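Side-chain contact in N-acetyltransferase (Trypanosoma brucei, PDB 3I3G), which probably catalyses the transfer of an acetyl group from acetyl-CoA to D-glucosamine 6-phosphate, a step on the route to UDP-N-acetylglucosamine: residues M119-C122 with E123-R126. Residues are numbered along the deposited sequence; the frame is centred on the assembly and turned at random.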
loop_
_atom_site.group_PDB
_atom_site.type_symbol
_atom_site.label_atom_id
_atom_site.label_comp_id
_atom_site.label_asym_id
_atom_site.label_seq_id
_atom_site.Cartn_x
_atom_site.Cartn_y
_atom_site.Cartn_z
ATOM N N MET A 119 5.745 16.486 1.169
ATOM C CA MET A 119 5.567 17.123 2.469
ATOM C C MET A 119 4.090 17.214 2.833
ATOM O O MET A 119 3.704 16.946 3.970
ATOM C CB MET A 119 6.201 18.516 2.480
ATOM C CG MET A 119 7.720 18.509 2.399
ATOM S SD MET A 119 8.493 17.685 3.806
ATOM C CE MET A 119 8.069 15.975 3.480
ATOM N N ASP A 120 3.267 17.588 1.858
ATOM C CA ASP A 120 1.828 17.684 2.065
ATOM C C ASP A 120 1.261 16.357 2.557
ATOM O O ASP A 120 0.525 16.313 3.541
ATOM C CB ASP A 120 1.126 18.099 0.770
ATOM C CG ASP A 120 -0.358 18.353 0.965
ATOM O OD1 ASP A 120 -0.715 19.183 1.826
ATOM O OD2 ASP A 120 -1.168 17.728 0.250
ATOM N N LEU A 121 1.610 15.277 1.864
ATOM C CA LEU A 121 1.110 13.952 2.215
ATOM C C LEU A 121 1.622 13.505 3.580
ATOM O O LEU A 121 0.922 12.810 4.317
ATOM C CB LEU A 121 1.485 12.931 1.139
ATOM C CG LEU A 121 0.854 13.161 -0.235
ATOM C CD1 LEU A 121 1.106 11.975 -1.155
ATOM C CD2 LEU A 121 -0.637 13.424 -0.095
ATOM N N CYS A 122 2.845 13.902 3.914
ATOM C CA CYS A 122 3.420 13.568 5.212
ATOM C C CYS A 122 2.654 14.260 6.332
ATOM O O CYS A 122 2.441 13.684 7.398
ATOM C CB CYS A 122 4.899 13.953 5.269
ATOM S SG CYS A 122 5.990 12.842 4.362
ATOM N N GLU A 123 2.244 15.499 6.084
ATOM C CA GLU A 123 1.472 16.250 7.066
ATOM C C GLU A 123 0.105 15.607 7.277
ATOM O O GLU A 123 -0.348 15.445 8.411
ATOM C CB GLU A 123 1.315 17.709 6.632
ATOM C CG GLU A 123 0.402 18.523 7.534
ATOM C CD GLU A 123 0.802 18.441 8.995
ATOM O OE1 GLU A 123 2.012 18.291 9.276
ATOM O OE2 GLU A 123 -0.094 18.528 9.863
ATOM N N ILE A 124 -0.550 15.238 6.181
ATOM C CA ILE A 124 -1.826 14.542 6.266
ATOM C C ILE A 124 -1.662 13.258 7.070
ATOM O O ILE A 124 -2.445 12.976 7.976
ATOM C CB ILE A 124 -2.384 14.208 4.873
ATOM C CG1 ILE A 124 -2.687 15.495 4.101
ATOM C CG2 ILE A 124 -3.635 13.350 4.995
ATOM C CD1 ILE A 124 -3.132 15.265 2.673
ATOM N N SER A 125 -0.633 12.486 6.737
ATOM C CA SER A 125 -0.326 11.265 7.469
ATOM C C SER A 125 -0.191 11.555 8.961
ATOM O O SER A 125 -0.780 10.864 9.793
ATOM C CB SER A 125 0.958 10.629 6.935
ATOM O OG SER A 125 0.825 10.289 5.566
ATOM N N ARG A 126 0.589 12.578 9.295
ATOM C CA ARG A 126 0.769 12.978 10.686
ATOM C C ARG A 126 -0.577 13.220 11.362
ATOM O O ARG A 126 -0.816 12.755 12.475
ATOM C CB ARG A 126 1.622 14.245 10.781
ATOM C CG ARG A 126 3.093 14.049 10.454
ATOM C CD ARG A 126 3.892 15.297 10.806
ATOM N NE ARG A 126 5.309 15.157 10.483
ATOM C CZ ARG A 126 5.864 15.589 9.355
ATOM N NH1 ARG A 126 7.163 15.420 9.147
ATOM N NH2 ARG A 126 5.120 16.191 8.436
HETATM O O HOH W 1 5.646 17.501 5.974
#
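S125 gives two hydrogen bonds to L121 O, one turn earlier on helix 113-127, the crossover helix between strands 96-104 and 132-137 of the GNAT fold: its backbone N at 2.9 Å and its OG at 2.8 Å. The two donors approach from opposite faces of the carbonyl plane. With OG beside its own backbone N (chi1 -61°), the serine hydroxyl folds back onto the preceding turn, so this small polar side chain can be buried against L83 and C130, with L161 of the second subunit also in contact. Next to it the packing is apolar. L121 CD2 lies 4.2 Å from I124 CD1, the two branched chains running side by side, well shaped to rest on L83 of strand 76-86. D120 OD2, 4.0 Å from I124 CD1, suits its place by a salt bridge to K67 of strand 65-71. C122, compact enough for a subunit boundary, packs on F150 and on L159 of the second subunit.

The solvent side is looser. R126, which also packs on L161 of the second subunit, is long enough to reach back past C122 until NH2 meets a water 2.8 Å away at the guanidinium edge. That water donates in turn to M119 O, which also accepts E123 N. The salt bridge from R126 NH2 to E123 OE1 is long, at 3.8 Å. The serine hydroxyl is thus satisfied within the helix, while water and a long ion pair leave the arginine tip probably more adaptable.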